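Local structure of probable mannosyltransferase KTR4 (Saccharomyces cerevisiae, 5A07) at residues 105-110 and 136-141; 228-233 and 320-325. The protein is a probable mannosyltransferase of the yeast KTR family, built on a GT-A type nucleotide-binding fold and holding GDP and a manganese ion in this model. All blocks are in the same frame, centred on the assembly; numbering follows the deposited sequence.

Interaction 1 of 2, residues 105-110 and 136-141. With GDP (guanosine-5'-diphosphate), chain F.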
# COMPACT_ATOMS: atom_id res chain seq x y z
N GLY B 105 9.16 -10.30 -12.02
CA GLY B 105 8.63 -9.07 -11.51
C GLY B 105 8.56 -8.02 -12.58
O GLY B 105 9.32 -8.09 -13.57
N THR B 106 7.66 -7.05 -12.35
CA THR B 106 7.49 -5.93 -13.24
C THR B 106 7.20 -4.70 -12.41
O THR B 106 6.61 -4.80 -11.33
CB THR B 106 6.38 -6.18 -14.26
OG1 THR B 106 6.36 -5.18 -15.28
CG2 THR B 106 5.02 -6.31 -13.58
N ILE B 107 7.59 -3.57 -12.96
CA ILE B 107 7.11 -2.28 -12.51
C ILE B 107 5.80 -2.02 -13.16
O ILE B 107 5.69 -2.18 -14.36
CB ILE B 107 8.11 -1.20 -12.83
CG1 ILE B 107 9.39 -1.55 -12.11
CG2 ILE B 107 7.60 0.11 -12.31
CD1 ILE B 107 10.53 -1.05 -12.83
N LEU B 108 4.76 -1.75 -12.38
CA LEU B 108 3.43 -1.62 -12.89
C LEU B 108 2.87 -0.23 -12.72
O LEU B 108 2.94 0.35 -11.63
CB LEU B 108 2.48 -2.59 -12.14
CG LEU B 108 0.99 -2.39 -12.43
CD1 LEU B 108 0.60 -2.76 -13.85
CD2 LEU B 108 0.14 -3.21 -11.47
N SER B 109 2.26 0.33 -13.78
CA SER B 109 1.56 1.58 -13.65
C SER B 109 0.21 1.50 -14.38
O SER B 109 0.17 1.21 -15.58
CB SER B 109 2.31 2.77 -14.27
OG SER B 109 3.69 2.86 -13.94
N LEU B 110 -0.83 1.86 -13.65
CA LEU B 110 -2.13 2.12 -14.20
C LEU B 110 -2.19 3.57 -14.42
O LEU B 110 -2.15 4.34 -13.45
CB LEU B 110 -3.19 1.72 -13.17
CG LEU B 110 -4.62 2.02 -13.54
CD1 LEU B 110 -5.11 1.05 -14.63
CD2 LEU B 110 -5.59 1.97 -12.34
N TYR B 136 14.33 -4.35 -14.62
CA TYR B 136 13.01 -4.97 -14.62
C TYR B 136 12.15 -4.26 -15.66
O TYR B 136 12.22 -3.02 -15.86
CB TYR B 136 12.37 -4.95 -13.20
CG TYR B 136 13.02 -6.09 -12.36
CD1 TYR B 136 12.59 -7.40 -12.51
CD2 TYR B 136 14.07 -5.86 -11.48
CE1 TYR B 136 13.19 -8.45 -11.82
CE2 TYR B 136 14.69 -6.90 -10.81
CZ TYR B 136 14.26 -8.21 -11.01
OH TYR B 136 14.83 -9.22 -10.35
N PRO B 137 11.25 -5.00 -16.26
CA PRO B 137 10.34 -4.43 -17.24
C PRO B 137 9.21 -3.62 -16.68
O PRO B 137 8.93 -3.66 -15.49
CB PRO B 137 9.70 -5.68 -17.88
CG PRO B 137 9.80 -6.73 -16.83
CD PRO B 137 11.04 -6.42 -16.02
N TYR B 138 8.65 -2.77 -17.54
CA TYR B 138 7.46 -2.00 -17.20
C TYR B 138 6.24 -2.53 -17.86
O TYR B 138 6.22 -2.79 -19.08
CB TYR B 138 7.62 -0.54 -17.62
CG TYR B 138 8.70 0.20 -16.87
CD1 TYR B 138 10.04 0.07 -17.29
CD2 TYR B 138 8.42 1.06 -15.82
CE1 TYR B 138 11.07 0.76 -16.61
CE2 TYR B 138 9.45 1.73 -15.14
CZ TYR B 138 10.76 1.57 -15.54
OH TYR B 138 11.79 2.20 -14.88
N THR B 139 5.17 -2.56 -17.08
CA THR B 139 3.87 -2.88 -17.58
C THR B 139 2.96 -1.71 -17.34
O THR B 139 2.85 -1.21 -16.19
CB THR B 139 3.28 -4.12 -16.88
OG1 THR B 139 4.12 -5.27 -17.08
CG2 THR B 139 1.91 -4.47 -17.45
N PHE B 140 2.29 -1.25 -18.41
CA PHE B 140 1.34 -0.19 -18.29
C PHE B 140 -0.09 -0.69 -18.63
O PHE B 140 -0.27 -1.36 -19.65
CB PHE B 140 1.65 0.94 -19.26
CG PHE B 140 2.98 1.56 -19.03
CD1 PHE B 140 4.12 1.01 -19.58
CD2 PHE B 140 3.09 2.64 -18.20
CE1 PHE B 140 5.35 1.55 -19.37
CE2 PHE B 140 4.35 3.18 -17.98
CZ PHE B 140 5.45 2.68 -18.55
N LEU B 141 -1.05 -0.29 -17.82
CA LEU B 141 -2.44 -0.64 -18.02
C LEU B 141 -3.31 0.54 -18.02
O LEU B 141 -3.04 1.50 -17.34
CB LEU B 141 -2.95 -1.60 -16.93
CG LEU B 141 -2.20 -2.91 -16.72
CD1 LEU B 141 -2.73 -3.78 -15.53
CD2 LEU B 141 -2.17 -3.73 -18.03
PB GDP F . -4.75 9.17 -5.60
O1B GDP F . -5.05 10.62 -5.51
O2B GDP F . -5.53 8.27 -4.84
O3B GDP F . -3.30 8.90 -5.61
O3A GDP F . -5.38 8.85 -7.06
PA GDP F . -4.75 8.85 -8.51
O1A GDP F . -5.50 9.67 -9.47
O2A GDP F . -3.29 9.03 -8.59
O5' GDP F . -5.07 7.37 -8.95
C5' GDP F . -4.38 6.16 -8.60
C4' GDP F . -3.69 5.50 -9.78
O4' GDP F . -4.72 5.09 -10.70
C3' GDP F . -2.73 6.40 -10.55
O3' GDP F . -1.69 5.57 -11.12
C2' GDP F . -3.64 7.01 -11.63
O2' GDP F . -2.91 7.35 -12.80
C1' GDP F . -4.53 5.86 -11.90
N9 GDP F . -5.90 6.24 -12.32
C8 GDP F . -6.85 6.92 -11.63
N7 GDP F . -8.02 6.99 -12.39
C5 GDP F . -7.77 6.32 -13.56
C6 GDP F . -8.56 6.03 -14.77
O6 GDP F . -9.75 6.48 -14.74
N1 GDP F . -7.97 5.35 -15.76
C2 GDP F . -6.64 4.95 -15.70
N2 GDP F . -6.11 4.28 -16.72
N3 GDP F . -5.86 5.20 -14.60
C4 GDP F . -6.39 5.81 -13.53
O HOH W 1 5.03 0.85 -15.44

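Interaction 2 of 2, residues 228-233 and 320-325. With MN (manganese (II) ion), chain G; GDP (guanosine-5'-diphosphate), chain F.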
# COMPACT_ATOMS: atom_id res chain seq x y z
N VAL B 228 5.00 -7.30 -8.29
CA VAL B 228 4.82 -6.02 -8.95
C VAL B 228 5.40 -4.98 -8.02
O VAL B 228 5.32 -5.11 -6.78
CB VAL B 228 3.36 -5.64 -9.32
CG1 VAL B 228 2.69 -6.65 -10.30
CG2 VAL B 228 2.54 -5.48 -8.12
N TRP B 229 6.00 -3.96 -8.62
CA TRP B 229 6.29 -2.72 -7.98
C TRP B 229 5.29 -1.74 -8.60
O TRP B 229 5.46 -1.33 -9.76
CB TRP B 229 7.75 -2.36 -8.28
CG TRP B 229 8.27 -1.11 -7.64
CD1 TRP B 229 7.59 0.06 -7.44
CD2 TRP B 229 9.61 -0.89 -7.19
NE1 TRP B 229 8.44 1.01 -6.82
CE2 TRP B 229 9.68 0.44 -6.66
CE3 TRP B 229 10.76 -1.68 -7.18
CZ2 TRP B 229 10.85 0.96 -6.13
CZ3 TRP B 229 11.90 -1.20 -6.60
CH2 TRP B 229 11.94 0.13 -6.07
N ARG B 230 4.32 -1.28 -7.83
CA ARG B 230 3.39 -0.25 -8.25
C ARG B 230 4.02 1.14 -8.26
O ARG B 230 4.52 1.60 -7.24
CB ARG B 230 2.17 -0.24 -7.37
CG ARG B 230 1.14 0.84 -7.70
CD ARG B 230 -0.07 0.49 -6.89
NE ARG B 230 -1.02 1.56 -6.82
CZ ARG B 230 -2.14 1.48 -6.16
NH1 ARG B 230 -2.50 0.36 -5.54
NH2 ARG B 230 -2.95 2.51 -6.12
N LEU B 231 3.90 1.82 -9.42
CA LEU B 231 4.39 3.16 -9.65
C LEU B 231 3.24 4.07 -10.09
O LEU B 231 2.42 3.68 -10.94
CB LEU B 231 5.41 3.12 -10.77
CG LEU B 231 6.13 4.42 -11.01
CD1 LEU B 231 7.04 4.80 -9.84
CD2 LEU B 231 6.97 4.25 -12.26
N GLU B 232 3.12 5.24 -9.47
CA GLU B 232 2.09 6.21 -9.84
C GLU B 232 2.74 7.47 -10.42
O GLU B 232 3.93 7.70 -10.23
CB GLU B 232 1.25 6.63 -8.64
CG GLU B 232 0.38 5.52 -8.12
CD GLU B 232 -0.88 5.96 -7.39
OE1 GLU B 232 -1.05 7.16 -7.07
OE2 GLU B 232 -1.59 5.03 -6.95
N PRO B 233 1.96 8.23 -11.16
CA PRO B 233 2.51 9.47 -11.70
C PRO B 233 2.93 10.46 -10.61
O PRO B 233 2.32 10.49 -9.54
CB PRO B 233 1.34 10.06 -12.50
CG PRO B 233 0.50 8.91 -12.82
CD PRO B 233 0.59 8.03 -11.61
N ASN B 320 -0.02 3.87 -3.05
CA ASN B 320 0.56 4.44 -4.26
C ASN B 320 1.94 3.90 -4.57
O ASN B 320 2.37 3.89 -5.71
CB ASN B 320 0.48 5.97 -4.29
CG ASN B 320 1.08 6.65 -3.07
OD1 ASN B 320 2.26 6.56 -2.83
ND2 ASN B 320 0.27 7.37 -2.36
N PHE B 321 2.67 3.53 -3.53
CA PHE B 321 3.87 2.67 -3.63
C PHE B 321 3.53 1.35 -2.99
O PHE B 321 2.98 1.33 -1.90
CB PHE B 321 5.02 3.29 -2.83
CG PHE B 321 6.21 2.33 -2.61
CD1 PHE B 321 6.18 1.37 -1.62
CD2 PHE B 321 7.28 2.37 -3.43
CE1 PHE B 321 7.25 0.50 -1.41
CE2 PHE B 321 8.33 1.51 -3.26
CZ PHE B 321 8.33 0.56 -2.26
N GLU B 322 3.77 0.24 -3.66
CA GLU B 322 3.70 -1.05 -2.96
C GLU B 322 4.55 -2.06 -3.76
O GLU B 322 4.64 -1.96 -5.01
CB GLU B 322 2.27 -1.51 -2.71
CG GLU B 322 1.42 -1.63 -3.95
CD GLU B 322 -0.02 -2.04 -3.72
OE1 GLU B 322 -0.45 -2.52 -2.62
OE2 GLU B 322 -0.77 -1.92 -4.70
N ILE B 323 5.26 -2.96 -3.06
CA ILE B 323 5.94 -4.11 -3.68
C ILE B 323 5.06 -5.29 -3.22
O ILE B 323 4.87 -5.47 -2.02
CB ILE B 323 7.32 -4.32 -3.13
CG1 ILE B 323 8.20 -3.08 -3.14
CG2 ILE B 323 8.01 -5.40 -3.90
CD1 ILE B 323 8.38 -2.49 -4.44
N VAL B 324 4.54 -6.07 -4.13
CA VAL B 324 3.57 -7.08 -3.72
C VAL B 324 3.83 -8.42 -4.41
O VAL B 324 4.15 -8.51 -5.61
CB VAL B 324 2.10 -6.60 -3.80
CG1 VAL B 324 1.78 -6.06 -5.14
CG2 VAL B 324 1.15 -7.73 -3.39
N ASP B 325 3.76 -9.46 -3.59
CA ASP B 325 3.84 -10.84 -4.00
C ASP B 325 2.44 -11.23 -4.44
O ASP B 325 1.52 -11.40 -3.63
CB ASP B 325 4.37 -11.71 -2.84
CG ASP B 325 4.56 -13.21 -3.20
OD1 ASP B 325 3.98 -13.65 -4.23
OD2 ASP B 325 5.34 -13.90 -2.48
MN MN G . -1.66 9.25 -7.02
PB GDP F . -4.75 9.17 -5.60
O1B GDP F . -5.05 10.62 -5.51
O2B GDP F . -5.53 8.27 -4.84
O3B GDP F . -3.30 8.90 -5.61
O3A GDP F . -5.38 8.85 -7.06
PA GDP F . -4.75 8.85 -8.51
O1A GDP F . -5.50 9.67 -9.47
O2A GDP F . -3.29 9.03 -8.59
O5' GDP F . -5.07 7.37 -8.95
C5' GDP F . -4.38 6.16 -8.60
C4' GDP F . -3.69 5.50 -9.78
O4' GDP F . -4.72 5.09 -10.70
C3' GDP F . -2.73 6.40 -10.55
O3' GDP F . -1.69 5.57 -11.12
C2' GDP F . -3.64 7.01 -11.63
O2' GDP F . -2.91 7.35 -12.80
C1' GDP F . -4.53 5.86 -11.90
N9 GDP F . -5.90 6.24 -12.32
C8 GDP F . -6.85 6.92 -11.63
N7 GDP F . -8.02 6.99 -12.39
C5 GDP F . -7.77 6.32 -13.56
C6 GDP F . -8.56 6.03 -14.77
O6 GDP F . -9.75 6.48 -14.74
N1 GDP F . -7.97 5.35 -15.76
C2 GDP F . -6.64 4.95 -15.70
N2 GDP F . -6.11 4.28 -16.72
N3 GDP F . -5.86 5.20 -14.60
C4 GDP F . -6.39 5.81 -13.53
O HOH W 2 4.42 5.18 -6.77
O HOH W 3 -0.18 9.96 -8.76
O HOH W 4 -2.24 11.55 -7.00

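Interaction 1 of 2, residues 105-110 and 136-141
Ile107 lays its CD1 methyl over one face of the Tyr138 ring, 4.0 Å from the ring centroid and 21° off the normal, while Ile107 CG2 rests beside ring atoms CD2 and CE2. With CG1 beside the backbone N (chi1 -61°), the isoleucine runs alongside the tyrosine, both pointing the same way. Tyr138 OH is hydrogen-bonded to Glu127 of helix 116-131. This is the close-packed part of the face made by Ile107, Ser109, Tyr138 and Phe140. Farther along, the same buried face is less intimate: Ser109 CB comes no nearer to Phe140 than 4.0 Å at CD2, and water 1 sits over the phenyl ring, bonded to Ser109 OG and donating to Thr139 O. Partly exposed Pro137 marks the side nearest solvent. On the other face, Leu108 CD1 meets Leu141 CD1 at 3.9 Å, and Thr106 OG1 lies 2.9 Å from Thr139 OG1 and 3.0 Å from Pro137 O, the two threonines crossing at about a right angle.

Between the faces runs a parallel ladder, part of the beta-alpha-beta unit 105-110, 116-131, 138-142 of the Rossmann-like GT-A domain. Ile107 N and Ser109 N donate to Pro137 O and Thr139 O, and Thr139 N and Leu141 N return bonds to Ile107 O and Ser109 O; the Thr139 N to Ile107 O bond, at 2.8 Å, is nearly straight (170°). Leu110 O, which takes no bond from 136-141, accepts from both ribose hydroxyls of GDP, O3' at 2.7 Å and O2' at 3.2 Å, so this grip on the sugar is a main-chain one.

Interaction 2 of 2, residues 228-233 and 320-325
Trp229 offers one face of its indole to Ile323, whose CD1 methyl lies over the five-membered ring, 3.6 Å from its centroid and 23° off the normal. The two side chains run side by side. Phe321 reaches the indole too, its CE2 3.6 Å from Trp229 NE1, with the ring planes at 77° in an oblique pairing. Helix 245-251 packs on the same pair through Phe246, which touches both Trp229 and Ile323.

The backbones pair antiparallel: Val228 and Val324 exchange N-H to O bonds both ways, and Arg230 N donates to Glu322 O. On the face opposite Trp229 and Ile323, with Val228, Val324 and Glu322, lies Arg230. Its CG is anti to the backbone N (chi1 179°) and the chain stays extended to NE, which carries the guanidinium between two acids. NH1 donates to Glu322 OE2 at 3.0 Å, meeting that oxygen from above the carboxylate plane, whereas NH2 bonds to Glu232 OE2, also at 3.0 Å, nearly along its C-O axis. Both oxygens lie near the guanidinium plane, so the two bonds together limit its rotation. Asp354 adds a second acid to NH1; Glu322 OE2 is shared with Arg358, while Glu322 OE1 is hydrogen-bonded to Tyr256.

With OE2 held by Arg230, a second-shell residue that positions the carboxylate, Glu232 turns OE1 to the manganese ion, 2.2 Å away. Asn320 packs across this carboxylate, its CB 3.4 Å from Glu232 CD, and water 2 joins Glu232 N to Asn320 O. The metal shell takes in GDP O3B and O2A, waters 3 and 4, and His381. An acidic ligand just past a strand, bridging through a divalent metal to a nucleotide diphosphate, is characteristic of metal-dependent GT-A glycosyltransferases.

In the fold
From the N terminus, interaction 1 comes first: strand 105-110 leads through helix 116-131 to strand 138-142, and the parallel pairing closes this beta-alpha-beta unit over a connection of 25 residues. Interaction 2 follows in series, neither nested nor crossed, and closes a far longer excursion of 86 residues between 228-233 and 320-325. The two meet in one mixed sheet, their centres about 9 Å apart, because strand 105-110 is also the parallel neighbour of strand 227-230; Leu108 probably bonds through its backbone to Trp229 and Leu231. Together they tie the parallel strands 138-142, 105-110 and 227-230 to the antiparallel strand 322-325, with GDP reached from both contacts.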